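Local atomic coordinates of racemase (Pseudovibrio sp. JE062, PDB entry 3MKC), a protein that is named a racemase and belongs to the mandelate racemase/muconate lactonizing enzyme group of the enolase superfamily, with an N-terminal capping domain and a C-terminal barrel domain. Residues 10-15 with 73-78; 82-87 with 293-298; 45-50 with 287-292; 53-58 with 100-105. All coordinates share one frame; numbering follows the deposited sequence.

Contact 1: residues 10-15 with 73-78; sequences APIKSI and EKAIGR
Ile12, with CG1 beside its backbone N (chi1 -66°) and chi2 extended, sends CG1 and CD1 against the carbonyl oxygens of the turn 75-78: CG1 lies 3.3 Å from Arg78 O and CD1 3.5 Å from Ala75 O. Ile76 starts with its CB pointing away from the strand, but both its torsions are folded (chi2 -61°), and this swings CD1 back to lie 3.8 Å from Ile15 CG1 and against the CA of Ser14. The side chains of Ile12 and Ile76 cross at about a right angle, whereas those of Ile15 and Ile76 slide past one another in opposite directions. Tightest of the carbon pairs is Ile15 CD1 on Ala75 CB, at 3.5 Å, closer than an ordinary van der Waals contact.

Two backbone bonds clamp Ile12 to the loop: its N donates to Arg78 O at 2.8 Å, and its O accepts from Gly77 N, also at 2.8 Å. Pro11 lies beside this pair, its CB 3.3 Å from Gly77 O. At the end of the turn, Arg78 turns its guanidinium to a salt bridge with Glu82, at the start of helix 83-93.

Ala75 to Arg78 form a type II turn, with glycine at its third position. The turn docks on an outermost strand of the antiparallel three-stranded sheet, just where Lys13 and Ser14 both face Thr37 in a classic beta bulge.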
loop_
_atom_site.group_PDB
_atom_site.type_symbol
_atom_site.label_atom_id
_atom_site.label_comp_id
_atom_site.label_asym_id
_atom_site.label_seq_id
_atom_site.Cartn_x
_atom_site.Cartn_y
_atom_site.Cartn_z
ATOM N N ALA A 10 -22.963 -13.624 -9.751
ATOM C CA ALA A 10 -24.225 -13.030 -9.313
ATOM C C ALA A 10 -24.055 -11.565 -8.936
ATOM O O ALA A 10 -22.962 -11.136 -8.574
ATOM C CB ALA A 10 -24.775 -13.809 -8.130
ATOM N N PRO A 11 -25.151 -10.787 -8.983
ATOM C CA PRO A 11 -25.115 -9.360 -8.651
ATOM C C PRO A 11 -24.780 -9.088 -7.195
ATOM O O PRO A 11 -25.034 -9.915 -6.314
ATOM C CB PRO A 11 -26.531 -8.877 -8.991
ATOM C CG PRO A 11 -27.063 -9.929 -9.938
ATOM C CD PRO A 11 -26.516 -11.195 -9.348
ATOM N N ILE A 12 -24.212 -7.914 -6.951
ATOM C CA ILE A 12 -23.861 -7.492 -5.603
ATOM C C ILE A 12 -25.162 -7.205 -4.855
ATOM O O ILE A 12 -26.033 -6.502 -5.367
ATOM C CB ILE A 12 -23.002 -6.208 -5.641
ATOM C CG1 ILE A 12 -21.657 -6.517 -6.295
ATOM C CG2 ILE A 12 -22.829 -5.642 -4.235
ATOM C CD1 ILE A 12 -20.764 -5.305 -6.460
ATOM N N LYS A 13 -25.294 -7.755 -3.654
ATOM C CA LYS A 13 -26.498 -7.543 -2.859
ATOM C C LYS A 13 -26.294 -6.464 -1.799
ATOM O O LYS A 13 -27.185 -5.651 -1.544
ATOM C CB LYS A 13 -26.920 -8.849 -2.185
ATOM C CG LYS A 13 -28.156 -8.720 -1.303
ATOM C CD LYS A 13 -28.525 -10.063 -0.704
ATOM C CE LYS A 13 -29.732 -9.968 0.209
ATOM N NZ LYS A 13 -30.145 -11.331 0.650
ATOM N N SER A 14 -25.119 -6.455 -1.180
ATOM C CA SER A 14 -24.846 -5.469 -0.148
ATOM C C SER A 14 -23.371 -5.134 -0.012
ATOM O O SER A 14 -22.496 -5.895 -0.429
ATOM C CB SER A 14 -25.369 -5.961 1.205
ATOM O OG SER A 14 -24.594 -7.047 1.692
ATOM N N ILE A 15 -23.111 -3.977 0.577
ATOM C CA ILE A 15 -21.755 -3.520 0.814
ATOM C C ILE A 15 -21.748 -2.930 2.212
ATOM O O ILE A 15 -22.443 -1.947 2.500
ATOM C CB ILE A 15 -21.315 -2.458 -0.212
ATOM C CG1 ILE A 15 -21.278 -3.082 -1.613
ATOM C CG2 ILE A 15 -19.933 -1.917 0.164
ATOM C CD1 ILE A 15 -20.774 -2.145 -2.705
ATOM N N GLU A 73 -24.089 2.874 -3.637
ATOM C CA GLU A 73 -25.247 2.871 -4.518
ATOM C C GLU A 73 -24.992 2.401 -5.945
ATOM O O GLU A 73 -25.746 1.587 -6.479
ATOM C CB GLU A 73 -25.886 4.257 -4.539
ATOM C CG GLU A 73 -27.283 4.284 -5.128
ATOM C CD GLU A 73 -27.891 5.677 -5.119
ATOM O OE1 GLU A 73 -27.965 6.287 -4.030
ATOM O OE2 GLU A 73 -28.289 6.158 -6.203
ATOM N N LYS A 74 -23.929 2.896 -6.567
ATOM C CA LYS A 74 -23.647 2.511 -7.943
ATOM C C LYS A 74 -23.023 1.130 -8.128
ATOM O O LYS A 74 -22.795 0.703 -9.258
ATOM C CB LYS A 74 -22.773 3.578 -8.605
ATOM C CG LYS A 74 -23.453 4.931 -8.714
ATOM C CD LYS A 74 -24.666 4.879 -9.644
ATOM C CE LYS A 74 -25.416 6.203 -9.623
ATOM N NZ LYS A 74 -26.534 6.243 -10.600
ATOM N N ALA A 75 -22.760 0.436 -7.024
ATOM C CA ALA A 75 -22.177 -0.900 -7.060
ATOM C C ALA A 75 -23.258 -1.958 -6.835
ATOM O O ALA A 75 -23.240 -3.018 -7.456
ATOM C CB ALA A 75 -21.099 -1.028 -5.994
ATOM N N ILE A 76 -24.197 -1.662 -5.942
ATOM C CA ILE A 76 -25.289 -2.585 -5.645
ATOM C C ILE A 76 -26.020 -2.989 -6.925
ATOM O O ILE A 76 -26.404 -2.137 -7.730
ATOM C CB ILE A 76 -26.317 -1.950 -4.684
ATOM C CG1 ILE A 76 -25.620 -1.461 -3.417
ATOM C CG2 ILE A 76 -27.412 -2.965 -4.351
ATOM C CD1 ILE A 76 -24.941 -2.545 -2.631
ATOM N N GLY A 77 -26.206 -4.289 -7.109
ATOM C CA GLY A 77 -26.898 -4.776 -8.288
ATOM C C GLY A 77 -25.995 -5.153 -9.447
ATOM O O GLY A 77 -26.400 -5.913 -10.327
ATOM N N ARG A 78 -24.768 -4.639 -9.447
ATOM C CA ARG A 78 -23.822 -4.911 -10.526
ATOM C C ARG A 78 -23.121 -6.258 -10.375
ATOM O O ARG A 78 -23.019 -6.800 -9.274
ATOM C CB ARG A 78 -22.762 -3.798 -10.593
ATOM C CG ARG A 78 -23.311 -2.390 -10.858
ATOM C CD ARG A 78 -23.979 -2.303 -12.219
ATOM N NE ARG A 78 -23.042 -2.529 -13.317
ATOM C CZ ARG A 78 -22.198 -1.611 -13.781
ATOM N NH1 ARG A 78 -22.175 -0.397 -13.242
ATOM N NH2 ARG A 78 -21.378 -1.903 -14.787
#

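Contact 2: residues 82-87 with 293-298; sequences EINAIW and GLTELR
Thr295 and Trp87 are the centre of a near-perpendicular helix crossing, in which the axes of 83-87 and 293-298 approach to 10.1 Å and cross at -96°. Helix 83-93 comes from the N-terminal capping domain and helix 293-306 from the barrel domain, so the crossing belongs to the interface between them.

In the first shell, Thr295 lays its methyl CG2 over one face of the Trp87 indole, while its CB comes 3.7 Å from Trp87 CD1. The two side chains slide past each other in opposite directions. A chi1 of -162° carries the indole out from its own helix and across to this position. At the far end of the ring, the Glu296 carboxylate sits obliquely beside the six-membered part, OE1 3.6 Å from Trp87 CZ2, the two planes only 23° apart. Ile83 approaches the hydroxyl of the threonine, placing CG2 3.4 Å from Thr295 OG1, and Asn84 ND2 approaches Thr295 CG2 to 4.0 Å.

The second shell fixes these groups. Thr295 OG1 is hydrogen-bonded to both Asp111 OD1 and Tyr115 OH of helix 102-122. The Glu296 carboxylate is gripped by two arginines, OE1 by Arg299 and OE2 by Arg269, and Arg299 also makes a cation-pi contact with the indole. Its one polar atom helps fix the rotation of the ring: Trp87 NE1 is hydrogen-bonded to the carbonyl oxygen Gly292 O.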
loop_
_atom_site.group_PDB
_atom_site.type_symbol
_atom_site.label_atom_id
_atom_site.label_comp_id
_atom_site.label_asym_id
_atom_site.label_seq_id
_atom_site.Cartn_x
_atom_site.Cartn_y
_atom_site.Cartn_z
ATOM N N GLU A 82 -17.303 -6.915 -13.401
ATOM C CA GLU A 82 -17.076 -5.656 -14.116
ATOM C C GLU A 82 -16.442 -4.636 -13.173
ATOM O O GLU A 82 -16.976 -3.546 -12.963
ATOM C CB GLU A 82 -18.398 -5.100 -14.656
ATOM C CG GLU A 82 -19.197 -6.097 -15.481
ATOM C CD GLU A 82 -20.288 -5.433 -16.291
ATOM O OE1 GLU A 82 -21.197 -4.828 -15.693
ATOM O OE2 GLU A 82 -20.233 -5.507 -17.535
ATOM N N ILE A 83 -15.291 -4.991 -12.619
ATOM C CA ILE A 83 -14.607 -4.123 -11.673
ATOM C C ILE A 83 -14.251 -2.756 -12.227
ATOM O O ILE A 83 -14.423 -1.748 -11.549
ATOM C CB ILE A 83 -13.329 -4.788 -11.142
ATOM C CG1 ILE A 83 -13.655 -6.208 -10.674
ATOM C CG2 ILE A 83 -12.759 -3.972 -9.993
ATOM C CD1 ILE A 83 -12.467 -6.974 -10.125
ATOM N N ASN A 84 -13.757 -2.725 -13.458
ATOM C CA ASN A 84 -13.365 -1.474 -14.095
ATOM C C ASN A 84 -14.560 -0.541 -14.289
ATOM O O ASN A 84 -14.471 0.663 -14.031
ATOM C CB ASN A 84 -12.712 -1.775 -15.444
ATOM C CG ASN A 84 -12.218 -0.529 -16.145
ATOM O OD1 ASN A 84 -12.828 -0.058 -17.109
ATOM N ND2 ASN A 84 -11.106 0.015 -15.666
ATOM N N ALA A 85 -15.674 -1.104 -14.745
ATOM C CA ALA A 85 -16.878 -0.316 -14.981
ATOM C C ALA A 85 -17.509 0.174 -13.681
ATOM O O ALA A 85 -18.003 1.296 -13.613
ATOM C CB ALA A 85 -17.890 -1.132 -15.780
ATOM N N ILE A 86 -17.500 -0.663 -12.649
ATOM C CA ILE A 86 -18.076 -0.268 -11.367
ATOM C C ILE A 86 -17.235 0.863 -10.774
ATOM O O ILE A 86 -17.760 1.792 -10.167
ATOM C CB ILE A 86 -18.122 -1.454 -10.395
ATOM C CG1 ILE A 86 -19.003 -2.557 -10.989
ATOM C CG2 ILE A 86 -18.667 -1.002 -9.040
ATOM C CD1 ILE A 86 -18.962 -3.861 -10.233
ATOM N N TRP A 87 -15.924 0.777 -10.965
ATOM C CA TRP A 87 -15.004 1.800 -10.477
ATOM C C TRP A 87 -15.434 3.144 -11.067
ATOM O O TRP A 87 -15.618 4.122 -10.340
ATOM C CB TRP A 87 -13.576 1.496 -10.945
ATOM C CG TRP A 87 -12.488 2.210 -10.182
ATOM C CD1 TRP A 87 -11.690 1.680 -9.205
ATOM C CD2 TRP A 87 -12.061 3.572 -10.351
ATOM N NE1 TRP A 87 -10.794 2.624 -8.757
ATOM C CE2 TRP A 87 -11.000 3.793 -9.443
ATOM C CE3 TRP A 87 -12.473 4.626 -11.181
ATOM C CZ2 TRP A 87 -10.342 5.026 -9.341
ATOM C CZ3 TRP A 87 -11.816 5.857 -11.080
ATOM C CH2 TRP A 87 -10.763 6.042 -10.165
ATOM N N GLY A 293 -7.579 1.678 -5.113
ATOM C CA GLY A 293 -7.493 0.222 -5.166
ATOM C C GLY A 293 -6.592 -0.372 -6.231
ATOM O O GLY A 293 -5.785 0.335 -6.840
ATOM N N LEU A 294 -6.733 -1.679 -6.453
ATOM C CA LEU A 294 -5.933 -2.383 -7.447
ATOM C C LEU A 294 -6.224 -1.877 -8.862
ATOM O O LEU A 294 -5.328 -1.806 -9.704
ATOM C CB LEU A 294 -6.183 -3.905 -7.350
ATOM C CG LEU A 294 -5.632 -4.557 -6.067
ATOM C CD1 LEU A 294 -6.207 -5.953 -5.866
ATOM C CD2 LEU A 294 -4.120 -4.635 -6.142
ATOM N N THR A 295 -7.469 -1.499 -9.125
ATOM C CA THR A 295 -7.803 -1.015 -10.458
ATOM C C THR A 295 -7.029 0.256 -10.787
ATOM O O THR A 295 -6.462 0.385 -11.870
ATOM C CB THR A 295 -9.306 -0.743 -10.595
ATOM O OG1 THR A 295 -10.027 -1.962 -10.382
ATOM C CG2 THR A 295 -9.627 -0.218 -11.980
ATOM N N GLU A 296 -6.993 1.195 -9.852
ATOM C CA GLU A 296 -6.273 2.435 -10.116
ATOM C C GLU A 296 -4.766 2.168 -10.094
ATOM O O GLU A 296 -4.007 2.781 -10.844
ATOM C CB GLU A 296 -6.640 3.500 -9.081
ATOM C CG GLU A 296 -6.163 4.908 -9.469
ATOM C CD GLU A 296 -6.937 5.509 -10.641
ATOM O OE1 GLU A 296 -7.450 4.745 -11.482
ATOM O OE2 GLU A 296 -7.015 6.755 -10.725
ATOM N N LEU A 297 -4.327 1.242 -9.245
ATOM C CA LEU A 297 -2.903 0.926 -9.184
ATOM C C LEU A 297 -2.427 0.322 -10.504
ATOM O O LEU A 297 -1.265 0.486 -10.895
ATOM C CB LEU A 297 -2.606 -0.023 -8.016
ATOM C CG LEU A 297 -2.423 0.684 -6.670
ATOM C CD1 LEU A 297 -2.290 -0.340 -5.561
ATOM C CD2 LEU A 297 -1.179 1.570 -6.710
ATOM N N ARG A 298 -3.321 -0.373 -11.197
ATOM C CA ARG A 298 -2.955 -0.952 -12.483
ATOM C C ARG A 298 -2.768 0.170 -13.505
ATOM O O ARG A 298 -1.811 0.163 -14.275
ATOM C CB ARG A 298 -4.032 -1.913 -12.981
ATOM C CG ARG A 298 -3.657 -2.594 -14.281
ATOM C CD ARG A 298 -4.772 -3.487 -14.793
ATOM N NE ARG A 298 -4.284 -4.371 -15.845
ATOM C CZ ARG A 298 -5.021 -5.299 -16.450
ATOM N NH1 ARG A 298 -6.294 -5.473 -16.113
ATOM N NH2 ARG A 298 -4.476 -6.066 -17.387
#

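Contact 3: residues 45-50 with 287-292; sequences LGEADG and DYNRCG
Asp49 and Asn289 meet in a polar, buried junction between the two domains: the end of strand 43-48 in the capping domain reaches the loop that joins strand 283-284 of the barrel to helix 293-306. One backbone bond and one salt bridge hold it. Asp49 N donates to Asn289 O at 3.1 Å, and the next residue of the loop takes the side chain, Arg290 NH1 donating to Asp49 OD2 at 2.8 Å. The carboxylate oxygen lies at the edge of the guanidinium and in its plane, but the carboxylate itself is turned 68° against that plane, and OD2 is met on its anti side, from somewhat out of the carboxylate plane. A bend at chi3 (65°) brings the arginine head round to this oxygen, with its own CG and CD alongside the carboxylate.

Asn289 packs less comfortably. Its CG stands between the backbone N and the carbonyl carbon, and CB is pressed 3.1 Å from Glu47 O, a buried carbonyl oxygen with no hydrogen-bond partner in the model. Asn289 OD1 sits 3.2 Å from Asp49 CB, and its amide plane is 55° from the carboxylate.

Outside the pair, Asp49 OD1 has a second salt bridge, to Lys317, and Thr321 OG1 links Glu47 OE2 with Asn289 ND2. The loop is shaped from within by an Asx turn, Asp287 OD1 accepting from Asn289 N at 2.9 Å. A strand-to-helix loop of the barrel meeting the capping domain in this way is characteristic of the enolase superfamily, whose active sites lie between the two domains.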
loop_
_atom_site.group_PDB
_atom_site.type_symbol
_atom_site.label_atom_id
_atom_site.label_comp_id
_atom_site.label_asym_id
_atom_site.label_seq_id
_atom_site.Cartn_x
_atom_site.Cartn_y
_atom_site.Cartn_z
ATOM N N LEU A 45 -13.573 -9.302 0.534
ATOM C CA LEU A 45 -13.056 -8.438 1.578
ATOM C C LEU A 45 -12.003 -7.461 1.077
ATOM O O LEU A 45 -11.111 -7.828 0.319
ATOM C CB LEU A 45 -12.444 -9.288 2.692
ATOM C CG LEU A 45 -13.405 -10.253 3.387
ATOM C CD1 LEU A 45 -12.628 -11.242 4.231
ATOM C CD2 LEU A 45 -14.383 -9.459 4.237
ATOM N N GLY A 46 -12.129 -6.216 1.519
ATOM C CA GLY A 46 -11.178 -5.182 1.157
ATOM C C GLY A 46 -11.073 -4.298 2.379
ATOM O O GLY A 46 -11.702 -4.583 3.392
ATOM N N GLU A 47 -10.269 -3.247 2.325
ATOM C CA GLU A 47 -10.197 -2.356 3.468
ATOM C C GLU A 47 -9.828 -0.955 3.009
ATOM O O GLU A 47 -9.138 -0.781 1.999
ATOM C CB GLU A 47 -9.218 -2.885 4.529
ATOM C CG GLU A 47 -7.752 -2.757 4.213
ATOM C CD GLU A 47 -6.879 -3.376 5.292
ATOM O OE1 GLU A 47 -7.330 -3.472 6.453
ATOM O OE2 GLU A 47 -5.735 -3.759 4.983
ATOM N N ALA A 48 -10.326 0.035 3.743
ATOM C CA ALA A 48 -10.094 1.437 3.430
ATOM C C ALA A 48 -9.307 2.151 4.520
ATOM O O ALA A 48 -9.447 1.844 5.706
ATOM C CB ALA A 48 -11.434 2.136 3.217
ATOM N N ASP A 49 -8.478 3.110 4.115
ATOM C CA ASP A 49 -7.684 3.878 5.067
ATOM C C ASP A 49 -8.560 5.016 5.605
ATOM O O ASP A 49 -9.689 5.201 5.141
ATOM C CB ASP A 49 -6.443 4.435 4.367
ATOM C CG ASP A 49 -5.375 4.891 5.339
ATOM O OD1 ASP A 49 -5.380 4.440 6.504
ATOM O OD2 ASP A 49 -4.518 5.694 4.930
ATOM N N GLY A 50 -8.040 5.754 6.584
ATOM C CA GLY A 50 -8.772 6.869 7.170
ATOM C C GLY A 50 -9.410 6.572 8.518
ATOM O O GLY A 50 -9.551 5.410 8.909
ATOM N N ASP A 287 -1.007 4.194 -2.333
ATOM C CA ASP A 287 -1.501 3.106 -1.476
ATOM C C ASP A 287 -2.748 2.365 -1.962
ATOM O O ASP A 287 -3.691 2.972 -2.452
ATOM C CB ASP A 287 -1.767 3.684 -0.082
ATOM C CG ASP A 287 -1.932 2.620 0.986
ATOM O OD1 ASP A 287 -2.577 1.587 0.729
ATOM O OD2 ASP A 287 -1.420 2.838 2.102
ATOM N N TYR A 288 -2.742 1.043 -1.793
ATOM C CA TYR A 288 -3.857 0.185 -2.187
ATOM C C TYR A 288 -5.184 0.663 -1.629
ATOM O O TYR A 288 -6.189 0.731 -2.339
ATOM C CB TYR A 288 -3.651 -1.243 -1.668
ATOM C CG TYR A 288 -2.352 -1.893 -2.057
ATOM C CD1 TYR A 288 -2.236 -2.609 -3.248
ATOM C CD2 TYR A 288 -1.232 -1.794 -1.233
ATOM C CE1 TYR A 288 -1.037 -3.211 -3.611
ATOM C CE2 TYR A 288 -0.028 -2.392 -1.588
ATOM C CZ TYR A 288 0.063 -3.096 -2.780
ATOM O OH TYR A 288 1.266 -3.659 -3.153
ATOM N N ASN A 289 -5.186 0.973 -0.339
ATOM C CA ASN A 289 -6.409 1.373 0.337
ATOM C C ASN A 289 -6.657 2.872 0.394
ATOM O O ASN A 289 -7.486 3.339 1.184
ATOM C CB ASN A 289 -6.426 0.778 1.753
ATOM C CG ASN A 289 -5.163 1.094 2.534
ATOM O OD1 ASN A 289 -4.812 2.261 2.720
ATOM N ND2 ASN A 289 -4.470 0.049 2.997
ATOM N N ARG A 290 -5.952 3.623 -0.448
ATOM C CA ARG A 290 -6.115 5.069 -0.483
ATOM C C ARG A 290 -6.369 5.624 -1.882
ATOM O O ARG A 290 -7.319 6.377 -2.103
ATOM C CB ARG A 290 -4.861 5.772 0.053
ATOM C CG ARG A 290 -4.579 5.630 1.543
ATOM C CD ARG A 290 -3.215 6.249 1.866
ATOM N NE ARG A 290 -3.179 7.694 1.638
ATOM C CZ ARG A 290 -3.609 8.601 2.513
ATOM N NH1 ARG A 290 -4.103 8.212 3.681
ATOM N NH2 ARG A 290 -3.548 9.896 2.219
ATOM N N CYS A 291 -5.509 5.236 -2.821
ATOM C CA CYS A 291 -5.543 5.784 -4.176
ATOM C C CYS A 291 -6.564 5.342 -5.198
ATOM O O CYS A 291 -6.616 5.922 -6.278
ATOM C CB CYS A 291 -4.162 5.635 -4.814
ATOM S SG CYS A 291 -3.847 3.983 -5.476
ATOM N N GLY A 292 -7.372 4.334 -4.881
ATOM C CA GLY A 292 -8.350 3.865 -5.846
ATOM C C GLY A 292 -8.287 2.354 -6.016
ATOM O O GLY A 292 -8.845 1.814 -6.960
#

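Contact 4: residues 53-58 with 100-105; sequences DAILAY and RGLGMF
Tyr58 and Gly103 meet ring face to backbone: the CA of the glycine stands over the phenol ring, 3.7 Å from CZ and offset toward the rim, in a CH-pi contact 25° off the ring normal. With CG anti to its backbone N (chi1 179°), the tyrosine lies out across the start of helix 102-122, and Gly103, having no side chain, leaves room for the hydroxyl end of the tyrosine beside it. The hydroxyl then reaches past the glycine to a water, 2.6 Å from Tyr58 OH, which in turn donates to Gly103 O at 2.7 Å. This bridge pins the polar end of the ring to the same residue that its face covers.

Next to it the contact is apolar. Ile55 and Leu102 cross obliquely, and their ends are pressed together, Ile55 CD1 to Leu102 CD1 being 3.4 Å, a tight carbon pair. The same Ile55 CD1 lies 4.2 Å from Phe105 CB. Leu102 spreads its other methyl, CD2, toward Ala54 CB at 4.3 Å and toward the CB of Tyr58, so that one leucine is shared among three residues of the first helix.

Helix 52-59 rests on the first turn of helix 102-122, while its flank at Ile55 and Leu56 packs on Phe17 of strand 12-22. On a side of helix 102-122 turned away from helix 52-59, Met104, modelled as selenomethionine, touches Trp87 and Tyr91 of helix 83-93.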
loop_
_atom_site.group_PDB
_atom_site.type_symbol
_atom_site.label_atom_id
_atom_site.label_comp_id
_atom_site.label_asym_id
_atom_site.label_seq_id
_atom_site.Cartn_x
_atom_site.Cartn_y
_atom_site.Cartn_z
ATOM N N ASP A 53 -14.402 6.014 11.930
ATOM C CA ASP A 53 -15.681 6.687 12.133
ATOM C C ASP A 53 -16.031 7.667 11.016
ATOM O O ASP A 53 -17.202 7.828 10.673
ATOM C CB ASP A 53 -15.708 7.384 13.501
ATOM C CG ASP A 53 -14.493 8.261 13.745
ATOM O OD1 ASP A 53 -13.427 7.988 13.155
ATOM O OD2 ASP A 53 -14.599 9.215 14.552
ATOM N N ALA A 54 -15.019 8.313 10.440
ATOM C CA ALA A 54 -15.258 9.251 9.348
ATOM C C ALA A 54 -15.612 8.449 8.103
ATOM O O ALA A 54 -16.515 8.809 7.353
ATOM C CB ALA A 54 -14.018 10.097 9.100
ATOM N N ILE A 55 -14.909 7.339 7.899
ATOM C CA ILE A 55 -15.169 6.486 6.745
ATOM C C ILE A 55 -16.576 5.895 6.808
ATOM O O ILE A 55 -17.308 5.902 5.817
ATOM C CB ILE A 55 -14.133 5.352 6.662
ATOM C CG1 ILE A 55 -12.749 5.946 6.396
ATOM C CG2 ILE A 55 -14.507 4.371 5.560
ATOM C CD1 ILE A 55 -12.637 6.681 5.088
ATOM N N LEU A 56 -16.956 5.379 7.973
ATOM C CA LEU A 56 -18.289 4.804 8.127
ATOM C C LEU A 56 -19.357 5.852 7.808
ATOM O O LEU A 56 -20.329 5.570 7.103
ATOM C CB LEU A 56 -18.489 4.283 9.556
ATOM C CG LEU A 56 -19.797 3.534 9.829
ATOM C CD1 LEU A 56 -19.788 2.218 9.071
ATOM C CD2 LEU A 56 -19.956 3.278 11.324
ATOM N N ALA A 57 -19.174 7.069 8.320
ATOM C CA ALA A 57 -20.149 8.132 8.076
ATOM C C ALA A 57 -20.239 8.441 6.587
ATOM O O ALA A 57 -21.328 8.592 6.036
ATOM C CB ALA A 57 -19.768 9.384 8.853
ATOM N N TYR A 58 -19.084 8.524 5.935
ATOM C CA TYR A 58 -19.053 8.821 4.511
ATOM C C TYR A 58 -19.785 7.740 3.726
ATOM O O TYR A 58 -20.516 8.026 2.774
ATOM C CB TYR A 58 -17.606 8.911 4.019
ATOM C CG TYR A 58 -17.504 9.186 2.541
ATOM C CD1 TYR A 58 -17.689 10.474 2.038
ATOM C CD2 TYR A 58 -17.275 8.152 1.636
ATOM C CE1 TYR A 58 -17.652 10.722 0.669
ATOM C CE2 TYR A 58 -17.240 8.394 0.265
ATOM C CZ TYR A 58 -17.432 9.675 -0.210
ATOM O OH TYR A 58 -17.432 9.907 -1.567
ATOM N N ARG A 100 -10.908 13.095 -4.630
ATOM C CA ARG A 100 -9.599 13.031 -3.994
ATOM C C ARG A 100 -9.830 12.892 -2.496
ATOM O O ARG A 100 -10.964 12.984 -2.022
ATOM C CB ARG A 100 -8.805 14.317 -4.249
ATOM C CG ARG A 100 -8.631 14.706 -5.723
ATOM C CD ARG A 100 -7.656 13.806 -6.460
ATOM N NE ARG A 100 -7.322 14.360 -7.772
ATOM C CZ ARG A 100 -8.080 14.251 -8.859
ATOM N NH1 ARG A 100 -9.230 13.582 -8.825
ATOM N NH2 ARG A 100 -7.705 14.859 -9.979
ATOM N N GLY A 101 -8.757 12.665 -1.749
ATOM C CA GLY A 101 -8.885 12.566 -0.305
ATOM C C GLY A 101 -9.652 11.390 0.273
ATOM O O GLY A 101 -9.689 10.304 -0.305
ATOM N N LEU A 102 -10.267 11.626 1.430
ATOM C CA LEU A 102 -11.008 10.597 2.165
ATOM C C LEU A 102 -11.950 9.744 1.327
ATOM O O LEU A 102 -11.964 8.518 1.448
ATOM C CB LEU A 102 -11.813 11.241 3.302
ATOM C CG LEU A 102 -12.499 10.263 4.259
ATOM C CD1 LEU A 102 -11.518 9.859 5.347
ATOM C CD2 LEU A 102 -13.723 10.911 4.892
ATOM N N GLY A 103 -12.759 10.398 0.500
ATOM C CA GLY A 103 -13.698 9.671 -0.329
ATOM C C GLY A 103 -13.050 8.556 -1.127
ATOM O O GLY A 103 -13.639 7.490 -1.302
HETATM N N MSE A 104 -11.835 8.793 -1.606
HETATM C CA MSE A 104 -11.136 7.788 -2.397
HETATM C C MSE A 104 -10.708 6.586 -1.563
HETATM O O MSE A 104 -10.573 5.486 -2.093
HETATM C CB MSE A 104 -9.911 8.403 -3.089
HETATM C CG MSE A 104 -10.262 9.290 -4.290
HETATM SE SE MSE A 104 -11.258 8.419 -5.698
HETATM C CE MSE A 104 -10.041 6.995 -6.109
ATOM N N PHE A 105 -10.497 6.784 -0.263
ATOM C CA PHE A 105 -10.101 5.654 0.573
ATOM C C PHE A 105 -11.277 4.677 0.563
ATOM O O PHE A 105 -11.094 3.466 0.449
ATOM C CB PHE A 105 -9.819 6.077 2.023
ATOM C CG PHE A 105 -8.815 7.189 2.175
ATOM C CD1 PHE A 105 -8.047 7.639 1.096
ATOM C CD2 PHE A 105 -8.652 7.806 3.416
ATOM C CE1 PHE A 105 -7.140 8.687 1.258
ATOM C CE2 PHE A 105 -7.747 8.854 3.586
ATOM C CZ PHE A 105 -6.990 9.295 2.505
HETATM O O HOH W 1 -15.873 8.190 -2.743
#

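Overall arrangement
From the N terminus, contact 1 closes the first loop, pinning the loop at 73-78 to the beginning of strand 12-22. Contact 2 opens just afterwards, in series with it, and the two touch where Arg78 and Ala75 pack on helix 83-93. Contact 3 spans 45 to 292 and encloses contact 4, which closes the shorter loop from 53 to 105; Phe105 and Ile55 pack directly on Asp49. Contact 1 crosses both contacts 3 and 4 along the chain, and so does contact 2. Contacts 1 and 4 knit the capping domain together, whereas contacts 2 and 3 fasten its helix 83-93 and sheet to neighbouring parts of the barrel.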